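Local coordinates for protein fumarate lyase (Mesorhizobium sp., PDB 3C8T) that belongs to the fumarate lyase superfamily of largely helical, four-chain proteins and carries a C-terminal helical region of the adenylosuccinate lyase type, at residues A[362-376]-A[414-428]. Residues are numbered along the deposited sequence; the frame is centred on the assembly and turned at random.
Sequences GLIVAEAVMMALAPH and LGEEALRDLTDPRNY
The ring of Y428 lies across the start of helix 366-376, where A368 CB makes a CH-pi contact over one face, 3.6 Å from the ring centroid. At the ring's edge, near its plane, E367 OE2 accepts a very short hydrogen bond from Y428 OH (2.5 Å). The carboxylate is turned 81° from the ring; E367 reaches that point on an extended chain, with CG trans to the backbone N (chi1 -164°). S199 of a second subunit packs on E367 and Y428.

Apart from this, packing is mostly apolar. V365 splits its branches: CG1 lies 3.8 Å from Y428 CB and also meets P425, while CG2 is set against the carbonyl oxygens of L422 and T423 (CG2 to L422 O 3.3 Å). The I364 side chain crosses P425 at about a right angle and touches its CB with CG2. V369 likewise divides, CG1 touching methyls of L414 and L419, CG2 the T423 methyl and the CB of L422. L422 CD1 rests on A372 CB (3.6 Å). L414 is a knob set among V369, A372, L373 and H376.

Within 414-428, T423 OG1 and T423 N both bond L419 O, from opposite faces of its plane, and D424 OD1 accepts from R426 N in an Asx turn.

Helices 366-376 and 416-422 run roughly antiparallel, at 140° with axes 9.7 Å apart, a pairing within the small helical C-terminal domain of this lyase superfamily, at one end of the elongated chain.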
# COMPACT_ATOMS: atom_id res chain seq x y z
N GLY A 362 -1.87 38.80 -21.11
CA GLY A 362 -0.88 39.53 -20.34
C GLY A 362 -1.03 39.36 -18.85
O GLY A 362 -0.13 39.66 -18.09
N LEU A 363 -2.17 38.85 -18.41
CA LEU A 363 -2.38 38.63 -16.97
C LEU A 363 -1.28 37.74 -16.38
O LEU A 363 -0.80 37.99 -15.30
CB LEU A 363 -3.79 38.08 -16.71
CG LEU A 363 -4.86 39.18 -16.89
CD1 LEU A 363 -6.19 38.62 -17.42
CD2 LEU A 363 -5.09 39.93 -15.60
N ILE A 364 -0.85 36.74 -17.16
CA ILE A 364 0.20 35.80 -16.74
C ILE A 364 1.54 36.47 -16.41
O ILE A 364 2.40 35.84 -15.79
CB ILE A 364 0.38 34.65 -17.81
CG1 ILE A 364 1.07 33.40 -17.21
CG2 ILE A 364 1.09 35.19 -19.08
CD1 ILE A 364 1.24 32.29 -18.19
N VAL A 365 1.73 37.72 -16.84
CA VAL A 365 2.93 38.53 -16.55
C VAL A 365 2.61 39.85 -15.78
O VAL A 365 3.41 40.80 -15.75
CB VAL A 365 3.84 38.75 -17.81
CG1 VAL A 365 4.48 37.42 -18.26
CG2 VAL A 365 3.09 39.43 -19.00
N ALA A 366 1.47 39.88 -15.09
CA ALA A 366 1.21 40.95 -14.10
C ALA A 366 2.45 41.20 -13.22
O ALA A 366 2.83 42.35 -13.00
CB ALA A 366 0.01 40.59 -13.25
N GLU A 367 3.06 40.11 -12.72
CA GLU A 367 4.29 40.21 -11.90
C GLU A 367 5.40 41.08 -12.52
O GLU A 367 6.07 41.84 -11.81
CB GLU A 367 4.87 38.81 -11.60
CG GLU A 367 5.89 38.85 -10.44
CD GLU A 367 6.75 37.57 -10.33
OE1 GLU A 367 6.56 36.80 -9.34
OE2 GLU A 367 7.64 37.36 -11.21
N ALA A 368 5.61 40.96 -13.84
CA ALA A 368 6.58 41.79 -14.56
C ALA A 368 6.26 43.30 -14.52
O ALA A 368 7.18 44.13 -14.50
CB ALA A 368 6.69 41.33 -16.02
N VAL A 369 4.98 43.67 -14.56
CA VAL A 369 4.61 45.08 -14.38
C VAL A 369 4.89 45.53 -12.93
O VAL A 369 5.50 46.58 -12.73
CB VAL A 369 3.16 45.38 -14.80
CG1 VAL A 369 2.84 46.89 -14.69
CG2 VAL A 369 2.87 44.84 -16.24
N MET A 370 4.46 44.73 -11.94
CA MET A 370 4.81 44.96 -10.51
C MET A 370 6.31 45.21 -10.30
O MET A 370 6.70 46.24 -9.74
CB MET A 370 4.38 43.78 -9.63
CG MET A 370 2.88 43.59 -9.44
SD MET A 370 2.41 42.02 -8.62
CE MET A 370 0.67 41.94 -9.05
N MET A 371 7.15 44.28 -10.75
CA MET A 371 8.62 44.40 -10.69
C MET A 371 9.06 45.75 -11.26
O MET A 371 9.87 46.47 -10.68
CB MET A 371 9.28 43.23 -11.47
CG MET A 371 10.85 43.19 -11.50
SD MET A 371 11.55 42.19 -12.86
CE MET A 371 10.67 42.92 -14.27
N ALA A 372 8.53 46.10 -12.42
CA ALA A 372 8.93 47.36 -13.06
C ALA A 372 8.40 48.61 -12.36
O ALA A 372 9.01 49.68 -12.43
CB ALA A 372 8.51 47.37 -14.52
N LEU A 373 7.25 48.49 -11.72
CA LEU A 373 6.56 49.61 -11.14
C LEU A 373 7.12 49.94 -9.75
O LEU A 373 7.33 51.11 -9.44
CB LEU A 373 5.04 49.34 -11.07
CG LEU A 373 4.12 50.50 -10.63
CD1 LEU A 373 4.29 51.79 -11.49
CD2 LEU A 373 2.67 50.08 -10.60
N ALA A 374 7.38 48.90 -8.95
CA ALA A 374 7.89 49.03 -7.57
C ALA A 374 8.94 50.13 -7.31
O ALA A 374 8.78 50.91 -6.37
CB ALA A 374 8.40 47.68 -7.07
N PRO A 375 10.01 50.21 -8.12
CA PRO A 375 10.92 51.34 -7.88
C PRO A 375 10.27 52.74 -7.90
O PRO A 375 10.86 53.67 -7.34
CB PRO A 375 11.96 51.22 -9.02
CG PRO A 375 11.96 49.80 -9.39
CD PRO A 375 10.52 49.32 -9.19
N HIS A 376 9.09 52.89 -8.52
CA HIS A 376 8.43 54.19 -8.64
C HIS A 376 7.42 54.45 -7.53
O HIS A 376 7.37 55.54 -6.95
CB HIS A 376 7.72 54.34 -10.00
CG HIS A 376 8.64 54.23 -11.17
ND1 HIS A 376 9.31 55.32 -11.70
CD2 HIS A 376 9.03 53.16 -11.90
CE1 HIS A 376 10.07 54.92 -12.70
NE2 HIS A 376 9.92 53.61 -12.85
N LEU A 414 5.82 54.45 -16.23
CA LEU A 414 6.41 53.41 -17.09
C LEU A 414 6.48 53.78 -18.60
O LEU A 414 7.48 53.50 -19.28
CB LEU A 414 5.68 52.08 -16.88
CG LEU A 414 5.84 51.47 -15.49
CD1 LEU A 414 5.20 50.07 -15.41
CD2 LEU A 414 7.34 51.43 -15.07
N GLY A 415 5.42 54.43 -19.10
CA GLY A 415 5.34 54.73 -20.52
C GLY A 415 4.62 53.56 -21.17
O GLY A 415 4.78 52.42 -20.73
N GLU A 416 3.84 53.84 -22.20
CA GLU A 416 3.07 52.85 -22.93
C GLU A 416 3.90 51.81 -23.66
O GLU A 416 3.48 50.65 -23.75
CB GLU A 416 2.15 53.53 -23.94
CG GLU A 416 0.72 53.64 -23.47
CD GLU A 416 -0.25 53.88 -24.63
OE1 GLU A 416 0.12 53.66 -25.80
OE2 GLU A 416 -1.40 54.28 -24.36
N GLU A 417 5.05 52.21 -24.20
CA GLU A 417 5.91 51.28 -24.91
C GLU A 417 6.39 50.21 -23.90
O GLU A 417 6.21 49.02 -24.11
CB GLU A 417 7.10 52.02 -25.55
CG GLU A 417 7.83 51.19 -26.64
CD GLU A 417 6.98 50.97 -27.93
OE1 GLU A 417 7.32 50.06 -28.73
OE2 GLU A 417 5.98 51.70 -28.14
N ALA A 418 6.98 50.65 -22.79
CA ALA A 418 7.36 49.74 -21.70
C ALA A 418 6.18 48.82 -21.26
O ALA A 418 6.40 47.63 -21.03
CB ALA A 418 7.90 50.54 -20.50
N LEU A 419 4.96 49.37 -21.16
CA LEU A 419 3.77 48.56 -20.80
C LEU A 419 3.47 47.44 -21.81
O LEU A 419 3.18 46.30 -21.39
CB LEU A 419 2.52 49.44 -20.58
CG LEU A 419 2.44 50.14 -19.22
CD1 LEU A 419 1.21 51.03 -19.13
CD2 LEU A 419 2.48 49.08 -18.06
N ARG A 420 3.53 47.77 -23.10
CA ARG A 420 3.48 46.78 -24.18
C ARG A 420 4.53 45.68 -24.03
O ARG A 420 4.21 44.50 -24.14
CB ARG A 420 3.65 47.45 -25.56
CG ARG A 420 2.52 48.27 -25.93
CD ARG A 420 2.71 48.82 -27.30
NE ARG A 420 1.59 49.70 -27.63
CZ ARG A 420 0.40 49.28 -28.03
NH1 ARG A 420 0.14 47.98 -28.18
NH2 ARG A 420 -0.53 50.18 -28.30
N ASP A 421 5.79 46.06 -23.79
CA ASP A 421 6.89 45.10 -23.57
C ASP A 421 6.65 44.18 -22.32
O ASP A 421 6.80 42.96 -22.38
CB ASP A 421 8.22 45.86 -23.45
CG ASP A 421 8.66 46.50 -24.79
OD1 ASP A 421 8.10 46.11 -25.85
OD2 ASP A 421 9.58 47.39 -24.77
N LEU A 422 6.25 44.79 -21.21
CA LEU A 422 6.07 44.09 -19.93
C LEU A 422 4.86 43.15 -19.91
O LEU A 422 4.85 42.17 -19.17
CB LEU A 422 5.95 45.09 -18.78
CG LEU A 422 7.22 45.90 -18.49
CD1 LEU A 422 6.90 47.16 -17.69
CD2 LEU A 422 8.27 45.04 -17.79
N THR A 423 3.85 43.46 -20.72
CA THR A 423 2.68 42.63 -20.85
C THR A 423 2.79 41.56 -21.92
O THR A 423 1.86 40.78 -22.08
CB THR A 423 1.36 43.45 -21.00
OG1 THR A 423 1.45 44.35 -22.12
CG2 THR A 423 1.09 44.24 -19.73
N ASP A 424 3.92 41.50 -22.65
CA ASP A 424 4.21 40.39 -23.58
C ASP A 424 4.90 39.25 -22.83
O ASP A 424 6.05 39.38 -22.40
CB ASP A 424 5.13 40.82 -24.72
CG ASP A 424 5.34 39.71 -25.79
OD1 ASP A 424 5.07 38.50 -25.54
OD2 ASP A 424 5.82 40.07 -26.89
N PRO A 425 4.21 38.11 -22.68
CA PRO A 425 4.79 36.99 -21.91
C PRO A 425 6.15 36.50 -22.41
O PRO A 425 6.96 36.01 -21.60
CB PRO A 425 3.70 35.89 -22.02
CG PRO A 425 2.91 36.26 -23.21
CD PRO A 425 2.88 37.78 -23.21
N ARG A 426 6.43 36.67 -23.70
CA ARG A 426 7.71 36.20 -24.27
C ARG A 426 8.92 36.91 -23.65
O ARG A 426 10.04 36.39 -23.70
CB ARG A 426 7.72 36.32 -25.80
N ASN A 427 8.69 38.06 -23.01
CA ASN A 427 9.76 38.84 -22.40
C ASN A 427 10.06 38.48 -20.96
O ASN A 427 10.90 39.13 -20.34
CB ASN A 427 9.49 40.36 -22.48
CG ASN A 427 9.43 40.86 -23.91
OD1 ASN A 427 10.20 40.40 -24.75
ND2 ASN A 427 8.52 41.78 -24.20
N TYR A 428 9.39 37.47 -20.41
CA TYR A 428 9.53 37.19 -18.97
C TYR A 428 9.88 35.74 -18.63
O TYR A 428 9.15 35.07 -17.89
CB TYR A 428 8.23 37.58 -18.29
CG TYR A 428 8.36 37.91 -16.83
CD1 TYR A 428 9.27 38.86 -16.40
CD2 TYR A 428 7.56 37.27 -15.86
CE1 TYR A 428 9.39 39.18 -15.07
CE2 TYR A 428 7.66 37.59 -14.53
CZ TYR A 428 8.59 38.55 -14.12
OH TYR A 428 8.71 38.91 -12.78